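PDB 3WY8: serine protease, which probably hydrolyses peptide bonds as a trypsin-like serine protease with activity on keratin. Local coordinates for residues A[27-32]-A[105-110]; A[54-59]-A[96-101]; A[6-11]-A[179-184]. All coordinates share one frame; numbering follows the deposited sequence.

Contact 1: A[27-32]-A[105-110]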
loop_
_atom_site.group_PDB
_atom_site.type_symbol
_atom_site.label_atom_id
_atom_site.label_comp_id
_atom_site.label_asym_id
_atom_site.label_seq_id
_atom_site.Cartn_x
_atom_site.Cartn_y
_atom_site.Cartn_z
ATOM N N GLY A 27 -1.706 -3.449 -2.117
ATOM C CA GLY A 27 -0.517 -2.821 -2.670
ATOM C C GLY A 27 -0.724 -2.327 -4.084
ATOM O O GLY A 27 -1.813 -2.459 -4.653
ATOM N N ASN A 28 0.335 -1.759 -4.653
ATOM C CA ASN A 28 0.240 -1.131 -5.962
ATOM C C ASN A 28 1.545 -1.232 -6.729
ATOM O O ASN A 28 2.618 -0.989 -6.170
ATOM C CB ASN A 28 -0.145 0.342 -5.788
ATOM C CG ASN A 28 -0.533 1.003 -7.087
ATOM O OD1 ASN A 28 -1.323 0.464 -7.865
ATOM N ND2 ASN A 28 -0.000 2.193 -7.320
ATOM N N SER A 29 1.449 -1.596 -8.009
ATOM C CA SER A 29 2.603 -1.573 -8.900
ATOM C C SER A 29 2.986 -0.116 -9.174
ATOM O O SER A 29 2.179 0.661 -9.691
ATOM C CB SER A 29 2.295 -2.310 -10.206
ATOM O OG SER A 29 3.387 -2.218 -11.114
ATOM N N VAL A 30 4.208 0.254 -8.796
ATOM C CA VAL A 30 4.678 1.635 -8.974
ATOM C C VAL A 30 5.839 1.693 -9.955
ATOM O O VAL A 30 6.640 0.760 -10.042
ATOM C CB VAL A 30 5.059 2.328 -7.636
ATOM C CG1 VAL A 30 3.813 2.558 -6.782
ATOM C CG2 VAL A 30 6.112 1.533 -6.855
ATOM N N THR A 31 5.913 2.790 -10.702
ATOM C CA THR A 31 6.941 2.937 -11.726
ATOM C C THR A 31 8.319 2.865 -11.077
ATOM O O THR A 31 8.545 3.445 -10.022
ATOM C CB THR A 31 6.772 4.245 -12.511
ATOM O OG1 THR A 31 5.426 4.328 -13.006
ATOM C CG2 THR A 31 7.735 4.295 -13.683
ATOM N N ALA A 32 9.221 2.123 -11.711
ATOM C CA ALA A 32 10.548 1.864 -11.165
ATOM C C ALA A 32 11.418 1.272 -12.258
ATOM O O ALA A 32 10.931 0.497 -13.084
ATOM C CB ALA A 32 10.456 0.894 -9.994
ATOM N N LYS A 105 8.463 -9.222 -16.282
ATOM C CA LYS A 105 8.497 -8.256 -15.180
ATOM C C LYS A 105 7.095 -7.703 -14.906
ATOM O O LYS A 105 6.321 -7.471 -15.833
ATOM C CB LYS A 105 9.480 -7.117 -15.490
ATOM C CG LYS A 105 10.959 -7.533 -15.391
ATOM C CD LYS A 105 11.892 -6.557 -16.102
ATOM C CE LYS A 105 12.102 -6.943 -17.564
ATOM N NZ LYS A 105 13.130 -6.092 -18.240
ATOM N N LEU A 106 6.777 -7.495 -13.629
ATOM C CA LEU A 106 5.422 -7.111 -13.213
ATOM C C LEU A 106 4.827 -5.938 -13.998
ATOM O O LEU A 106 3.695 -6.022 -14.487
ATOM C CB LEU A 106 5.378 -6.835 -11.705
ATOM C CG LEU A 106 4.045 -6.371 -11.102
ATOM C CD1 LEU A 106 2.972 -7.452 -11.186
ATOM C CD2 LEU A 106 4.247 -5.951 -9.672
ATOM N N ALA A 107 5.591 -4.852 -14.113
ATOM C CA ALA A 107 5.109 -3.635 -14.766
ATOM C C ALA A 107 4.869 -3.819 -16.263
ATOM O O ALA A 107 4.058 -3.105 -16.856
ATOM C CB ALA A 107 6.066 -2.475 -14.507
ATOM N N ASP A 108 5.564 -4.781 -16.867
ATOM C CA ASP A 108 5.343 -5.113 -18.272
ATOM C C ASP A 108 4.008 -5.822 -18.481
ATOM O O ASP A 108 3.427 -5.750 -19.568
ATOM C CB ASP A 108 6.492 -5.959 -18.825
ATOM C CG ASP A 108 7.731 -5.132 -19.154
ATOM O OD1 ASP A 108 7.597 -3.931 -19.485
ATOM O OD2 ASP A 108 8.846 -5.691 -19.092
ATOM N N VAL A 109 3.524 -6.487 -17.432
ATOM C CA VAL A 109 2.256 -7.217 -17.479
ATOM C C VAL A 109 1.074 -6.343 -17.048
ATOM O O VAL A 109 0.033 -6.341 -17.709
ATOM C CB VAL A 109 2.313 -8.519 -16.633
ATOM C CG1 VAL A 109 1.003 -9.320 -16.748
ATOM C CG2 VAL A 109 3.494 -9.376 -17.054
ATOM N N VAL A 110 1.237 -5.595 -15.957
ATOM C CA VAL A 110 0.104 -4.856 -15.370
ATOM C C VAL A 110 0.237 -3.328 -15.367
ATOM O O VAL A 110 -0.659 -2.625 -14.896
ATOM C CB VAL A 110 -0.230 -5.353 -13.932
ATOM C CG1 VAL A 110 -0.488 -6.849 -13.926
ATOM C CG2 VAL A 110 0.884 -4.993 -12.948
#
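Ser29 is the one residue of 27-32 that makes close contact with helix 106-110. Its side chain reaches Leu106, Ala107 and Val110, so it meets the first turn of the helix and the residue that ends it. Ser29 OG stands opposite the backbone N across the CA-CB bond (chi1 176°). This carries the hydroxyl out to the helix. There it lies 4.1 Å from Leu106 CD2. Ser29 CB is 4.1 Å from Val110 CG2, and OG is almost as near to the same methyl. The serine tip faces a leucine methyl and a valine methyl, which lie next to each other on the helix side. Ala107 is the third neighbour, with its CB 4.3 Å from Ser29 OG. The closest backbones are those of Ser29 and Ala107, with CA atoms 6.7 Å apart.

Strand 21-29 belongs to the closed six-stranded barrel of the trypsin-like fold. Helix 106-110 comes shortly after strand 94-98, the last barrel strand in the chain, in the connection to the second sheet. Lys105 occupies the N-cap position. The helix lies at 89° to the end of the strand, with the axes 10.1 Å apart at their closest.

The hydroxyl of Ser29 is not left among apolar groups alone. It hydrogen-bonds to Gly111 O, just beyond the helix. Leu106 CG is also turned opposite its backbone N (chi1 178°), which helps place CD2 against Ser29. The Leu106 side chain also packs on Val38, Phe58 and Trp72. Within the helix, Val109 N and Val110 N both donate to Leu106 O, the latter at 2.9 Å.

Contact 2: A[54-59]-A[96-101]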
loop_
_atom_site.group_PDB
_atom_site.type_symbol
_atom_site.label_atom_id
_atom_site.label_comp_id
_atom_site.label_asym_id
_atom_site.label_seq_id
_atom_site.Cartn_x
_atom_site.Cartn_y
_atom_site.Cartn_z
ATOM N N THR A 54 8.547 -13.407 5.656
ATOM C CA THR A 54 9.231 -14.585 5.118
ATOM C C THR A 54 8.628 -15.059 3.794
ATOM O O THR A 54 9.267 -15.794 3.039
ATOM C CB THR A 54 9.268 -15.742 6.136
ATOM O OG1 THR A 54 7.947 -15.988 6.632
ATOM C CG2 THR A 54 10.195 -15.392 7.305
ATOM N N ASN A 55 7.393 -14.636 3.525
ATOM C CA ASN A 55 6.747 -14.854 2.232
ATOM C C ASN A 55 5.805 -13.693 1.962
ATOM O O ASN A 55 5.155 -13.205 2.880
ATOM C CB ASN A 55 5.985 -16.184 2.201
ATOM C CG ASN A 55 5.746 -16.692 0.783
ATOM O OD1 ASN A 55 4.612 -16.988 0.400
ATOM N ND2 ASN A 55 6.815 -16.785 -0.007
ATOM N N PHE A 56 5.758 -13.247 0.709
ATOM C CA PHE A 56 5.018 -12.040 0.326
ATOM C C PHE A 56 4.552 -12.211 -1.114
ATOM O O PHE A 56 5.371 -12.259 -2.038
ATOM C CB PHE A 56 5.933 -10.810 0.477
ATOM C CG PHE A 56 5.280 -9.482 0.144
ATOM C CD1 PHE A 56 4.879 -8.619 1.162
ATOM C CD2 PHE A 56 5.120 -9.073 -1.179
ATOM C CE1 PHE A 56 4.308 -7.377 0.874
ATOM C CE2 PHE A 56 4.543 -7.835 -1.485
ATOM C CZ PHE A 56 4.139 -6.985 -0.452
ATOM N N ILE A 57 3.236 -12.328 -1.288
ATOM C CA ILE A 57 2.633 -12.597 -2.592
ATOM C C ILE A 57 1.731 -11.439 -3.001
ATOM O O ILE A 57 0.867 -11.022 -2.239
ATOM C CB ILE A 57 1.807 -13.917 -2.584
ATOM C CG1 ILE A 57 2.630 -15.091 -2.029
ATOM C CG2 ILE A 57 1.218 -14.220 -3.979
ATOM C CD1 ILE A 57 3.921 -15.412 -2.806
ATOM N N PHE A 58 1.952 -10.922 -4.206
ATOM C CA PHE A 58 1.152 -9.831 -4.753
ATOM C C PHE A 58 0.273 -10.370 -5.869
ATOM O O PHE A 58 0.765 -11.016 -6.801
ATOM C CB PHE A 58 2.081 -8.717 -5.256
ATOM C CG PHE A 58 1.369 -7.500 -5.796
ATOM C CD1 PHE A 58 0.610 -6.679 -4.959
ATOM C CD2 PHE A 58 1.500 -7.153 -7.136
ATOM C CE1 PHE A 58 -0.028 -5.538 -5.459
ATOM C CE2 PHE A 58 0.868 -6.016 -7.647
ATOM C CZ PHE A 58 0.099 -5.208 -6.805
ATOM N N VAL A 59 -1.034 -10.133 -5.757
ATOM C CA VAL A 59 -1.976 -10.590 -6.774
ATOM C C VAL A 59 -2.678 -9.394 -7.428
ATOM O O VAL A 59 -3.679 -8.902 -6.910
ATOM C CB VAL A 59 -3.022 -11.588 -6.204
ATOM C CG1 VAL A 59 -3.785 -12.242 -7.335
ATOM C CG2 VAL A 59 -2.353 -12.658 -5.337
ATOM N N ALA A 96 8.158 -3.504 -2.024
ATOM C CA ALA A 96 8.576 -4.858 -2.306
ATOM C C ALA A 96 9.056 -4.918 -3.749
ATOM O O ALA A 96 8.497 -4.252 -4.623
ATOM C CB ALA A 96 7.419 -5.804 -2.075
ATOM N N VAL A 97 10.101 -5.705 -3.995
ATOM C CA VAL A 97 10.588 -5.934 -5.353
ATOM C C VAL A 97 10.304 -7.383 -5.727
ATOM O O VAL A 97 10.724 -8.306 -5.031
ATOM C CB VAL A 97 12.088 -5.599 -5.502
ATOM C CG1 VAL A 97 12.567 -5.886 -6.924
ATOM C CG2 VAL A 97 12.324 -4.142 -5.159
ATOM N N MET A 98 9.567 -7.563 -6.819
ATOM C CA MET A 98 9.012 -8.868 -7.169
ATOM C C MET A 98 9.926 -9.643 -8.103
ATOM O O MET A 98 10.594 -9.056 -8.959
ATOM C CB MET A 98 7.630 -8.701 -7.817
ATOM C CG MET A 98 6.641 -7.841 -7.026
ATOM S SD MET A 98 6.279 -8.464 -5.360
ATOM C CE MET A 98 7.438 -7.611 -4.363
ATOM N N ASN A 99 9.962 -10.961 -7.924
ATOM C CA ASN A 99 10.564 -11.863 -8.901
ATOM C C ASN A 99 9.831 -11.755 -10.231
ATOM O O ASN A 99 8.672 -11.340 -10.278
ATOM C CB ASN A 99 10.461 -13.315 -8.418
ATOM C CG ASN A 99 11.432 -13.639 -7.306
ATOM O OD1 ASN A 99 12.644 -13.483 -7.454
ATOM N ND2 ASN A 99 10.905 -14.123 -6.188
ATOM N N THR A 100 10.506 -12.133 -11.315
ATOM C CA THR A 100 9.828 -12.306 -12.589
ATOM C C THR A 100 8.869 -13.494 -12.499
ATOM O O THR A 100 9.099 -14.432 -11.730
ATOM C CB THR A 100 10.817 -12.519 -13.758
ATOM O OG1 THR A 100 11.760 -13.542 -13.412
ATOM C CG2 THR A 100 11.559 -11.226 -14.072
ATOM N N LEU A 101 7.785 -13.429 -13.263
ATOM C CA LEU A 101 6.841 -14.536 -13.364
ATOM C C LEU A 101 6.720 -14.932 -14.829
ATOM O O LEU A 101 6.358 -14.108 -15.671
ATOM C CB LEU A 101 5.472 -14.148 -12.792
ATOM C CG LEU A 101 4.393 -15.236 -12.727
ATOM C CD1 LEU A 101 4.720 -16.284 -11.662
ATOM C CD2 LEU A 101 3.029 -14.612 -12.463
#
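Phe56 has CG opposite its backbone N (chi1 -179°), which extends the ring from its strand toward Ala96 and Met98. Met98 has CG opposite its carbonyl carbon (chi1 -52°), and its chain bends at the next torsion too, which brings the sulfur round to the two phenylalanines of 54-59. The side chains of Phe56 and Met98 cross at about a right angle.

The Phe56 ring meets Ala96 with its CE2-CZ side. CE2 is 3.6 Å from Ala96 CB and CZ is 3.8 Å from it. The methyl comes in obliquely. Met98 SD lies at the edge of the same ring. It is 5.4 Å from the Phe56 ring centroid and 77° off the ring normal, a Met-aromatic contact of the edge type.

These residues belong to the six-stranded antiparallel barrel of the trypsin-like fold. Strand 72-78 lies between strands 55-60 and 94-98 in the sheet and pairs with both. The contact therefore joins second neighbours through side chains that point into the barrel. The strand axes come no closer than 9.0 Å.

Phe58 meets Met98 at its root. Its CB is 4.2 Å from Met98 SD, while its ring leads away from that segment. Phe58 also packs on Val38 and Ile14. Met98 itself also touches Val38 and Ala74. The terminal methyl CE is modelled too near Ala96 CB, so its exact place is doubtful. Phe56 also packs on Ile14 and Leu45, and its backbone pairs with Ala74 on strand 72-78.

Contact 3: A[6-11]-A[179-184]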
loop_
_atom_site.group_PDB
_atom_site.type_symbol
_atom_site.label_atom_id
_atom_site.label_comp_id
_atom_site.label_asym_id
_atom_site.label_seq_id
_atom_site.Cartn_x
_atom_site.Cartn_y
_atom_site.Cartn_z
ATOM N N THR A 6 -14.307 -1.966 -9.882
ATOM C CA THR A 6 -13.850 -3.071 -10.723
ATOM C C THR A 6 -12.340 -3.176 -10.563
ATOM O O THR A 6 -11.685 -2.166 -10.269
ATOM C CB THR A 6 -14.192 -2.900 -12.221
ATOM O OG1 THR A 6 -13.701 -1.639 -12.688
ATOM C CG2 THR A 6 -15.679 -2.990 -12.436
ATOM N N PRO A 7 -11.784 -4.390 -10.741
ATOM C CA PRO A 7 -10.349 -4.578 -10.557
ATOM C C PRO A 7 -9.527 -3.602 -11.394
ATOM O O PRO A 7 -9.892 -3.284 -12.532
ATOM C CB PRO A 7 -10.122 -6.013 -11.038
ATOM C CG PRO A 7 -11.430 -6.688 -10.798
ATOM C CD PRO A 7 -12.453 -5.651 -11.115
ATOM N N VAL A 8 -8.439 -3.121 -10.809
ATOM C CA VAL A 8 -7.527 -2.213 -11.486
ATOM C C VAL A 8 -6.229 -2.982 -11.662
ATOM O O VAL A 8 -5.700 -3.552 -10.703
ATOM C CB VAL A 8 -7.313 -0.917 -10.665
ATOM C CG1 VAL A 8 -6.197 -0.048 -11.264
ATOM C CG2 VAL A 8 -8.622 -0.123 -10.565
ATOM N N LYS A 9 -5.736 -3.008 -12.898
ATOM C CA LYS A 9 -4.624 -3.861 -13.293
ATOM C C LYS A 9 -3.425 -3.771 -12.349
ATOM O O LYS A 9 -2.862 -4.795 -11.957
ATOM C CB LYS A 9 -4.189 -3.509 -14.721
ATOM C CG LYS A 9 -3.772 -4.710 -15.541
ATOM C CD LYS A 9 -3.428 -4.327 -16.986
ATOM C CE LYS A 9 -4.660 -3.885 -17.773
ATOM N NZ LYS A 9 -4.333 -3.565 -19.199
ATOM N N HIS A 10 -3.060 -2.548 -11.973
ATOM C CA HIS A 10 -1.844 -2.313 -11.196
ATOM C C HIS A 10 -2.027 -2.403 -9.671
ATOM O O HIS A 10 -1.043 -2.462 -8.932
ATOM C CB HIS A 10 -1.185 -0.977 -11.593
ATOM C CG HIS A 10 -2.103 0.206 -11.529
ATOM N ND1 HIS A 10 -2.385 0.868 -10.354
ATOM C CD2 HIS A 10 -2.789 0.856 -12.499
ATOM C CE1 HIS A 10 -3.209 1.872 -10.602
ATOM N NE2 HIS A 10 -3.465 1.890 -11.898
ATOM N N ILE A 11 -3.280 -2.420 -9.216
ATOM C CA ILE A 11 -3.589 -2.526 -7.783
ATOM C C ILE A 11 -3.856 -3.985 -7.430
ATOM O O ILE A 11 -4.576 -4.683 -8.149
ATOM C CB ILE A 11 -4.823 -1.673 -7.381
ATOM C CG1 ILE A 11 -4.655 -0.220 -7.832
ATOM C CG2 ILE A 11 -5.073 -1.758 -5.863
ATOM C CD1 ILE A 11 -5.852 0.671 -7.521
ATOM N N ASN A 179 -8.849 12.045 -8.170
ATOM C CA ASN A 179 -10.073 11.238 -8.103
ATOM C C ASN A 179 -10.059 9.957 -8.934
ATOM O O ASN A 179 -11.117 9.384 -9.217
ATOM C CB ASN A 179 -11.288 12.096 -8.489
ATOM C CG ASN A 179 -11.230 12.603 -9.929
ATOM O OD1 ASN A 179 -10.312 12.277 -10.694
ATOM N ND2 ASN A 179 -12.224 13.406 -10.305
ATOM N N SER A 180 -8.868 9.505 -9.320
ATOM C CA SER A 180 -8.738 8.363 -10.225
ATOM C C SER A 180 -7.589 7.430 -9.854
ATOM O O SER A 180 -6.566 7.869 -9.333
ATOM C CB SER A 180 -8.556 8.850 -11.668
ATOM O OG SER A 180 -8.300 7.763 -12.540
ATOM N N SER A 181 -7.770 6.147 -10.154
ATOM C CA SER A 181 -6.728 5.131 -9.980
ATOM C C SER A 181 -5.588 5.298 -10.979
ATOM O O SER A 181 -4.543 4.662 -10.841
ATOM C CB SER A 181 -7.327 3.730 -10.124
ATOM O OG SER A 181 -7.886 3.541 -11.415
ATOM N N SER A 182 -5.799 6.142 -11.987
ATOM C CA SER A 182 -4.794 6.393 -13.019
ATOM C C SER A 182 -3.790 7.482 -12.619
ATOM O O SER A 182 -2.851 7.763 -13.363
ATOM C CB SER A 182 -5.472 6.762 -14.342
ATOM O OG SER A 182 -6.127 8.014 -14.231
ATOM N N GLY A 183 -3.974 8.069 -11.439
ATOM C CA GLY A 183 -3.152 9.198 -10.998
ATOM C C GLY A 183 -1.831 8.812 -10.353
ATOM O O GLY A 183 -1.391 7.663 -10.431
ATOM N N TYR A 184 -1.193 9.793 -9.721
ATOM C CA TYR A 184 0.061 9.576 -9.011
ATOM C C TYR A 184 -0.199 9.095 -7.594
ATOM O O TYR A 184 -1.052 9.645 -6.895
ATOM C CB TYR A 184 0.866 10.868 -8.945
ATOM C CG TYR A 184 1.442 11.298 -10.270
ATOM C CD1 TYR A 184 2.675 10.814 -10.701
ATOM C CD2 TYR A 184 0.754 12.185 -11.090
ATOM C CE1 TYR A 184 3.213 11.204 -11.920
ATOM C CE2 TYR A 184 1.282 12.585 -12.313
ATOM C CZ TYR A 184 2.509 12.087 -12.718
ATOM O OH TYR A 184 3.038 12.482 -13.925
HETATM O O HOH W 1 -5.681 3.015 -13.522
#
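This is a loop-to-loop contact, partly buried, made of van der Waals touches, a histidine edge against a carbonyl oxygen, and a water bridge. It joins the two halves of the trypsin-like protease domain, the C-terminal part of a longer protein. Segment 6-11 leads from strand 3-4 into strand 11-18, the first strand of the closed barrel. Segment 179-184 connects the antiparallel strands 174-177 and 185-188 of the other sheet. Each segment holds a type I beta turn, Val8 to Ile11 and Ser180 to Gly183. The first is closed by Ile11 N to Val8 O at 3.1 Å.

Ser181 is the residue that meets the other loop. Its side chain sits against both methyls of Val8, with OG 3.8 Å from Val8 CG2. Ile11 CD1 makes a looser touch, 4.3 Å from Ser181 CB. Beyond them, Phe128 packs on both Ile11 and Ser181.

His10 approaches the same residue with its ring edge. Ser181 O lies in the plane of the ring, 3.1 Å from His10 CE1. The ring is brought here by a chi1 of 53°, which sets CG between the backbone N and the carbonyl carbon. Val8 CG1 covers one face toward the rim, 3.4 Å above the ring plane. The other ring nitrogen, His10 ND1, is hydrogen-bonded to Asn28 OD1 on strand 21-29. Together these contacts limit the rotation of the ring.

On the other loop, the hydroxyls of Ser180 and Ser182 are hydrogen-bonded to each other at 2.8 Å. The bridge between the loops is a single water, 3.0 Å from His10 NE2 and 3.1 Å from Ser181 OG.

Overall arrangement
Contacts 1 and 2 are buried, and contact 3 is only partly so. The first two hold the same barrel. Contact 2 packs aromatic, sulfur and methyl groups in its interior, while contact 1 sets a helix against the end of one of its strands through a serine among methyls. Leu106 packs on Phe58, which links them. Contact 3 lies between the barrel and the other sheet. It is the most polar of the three and uses a water. A probable backbone hydrogen bond from Ser29 N to His10 O ties contact 1 to contact 3. Contacts 2 and 3 have centres about 20 Å apart and meet through the Phe58 ring.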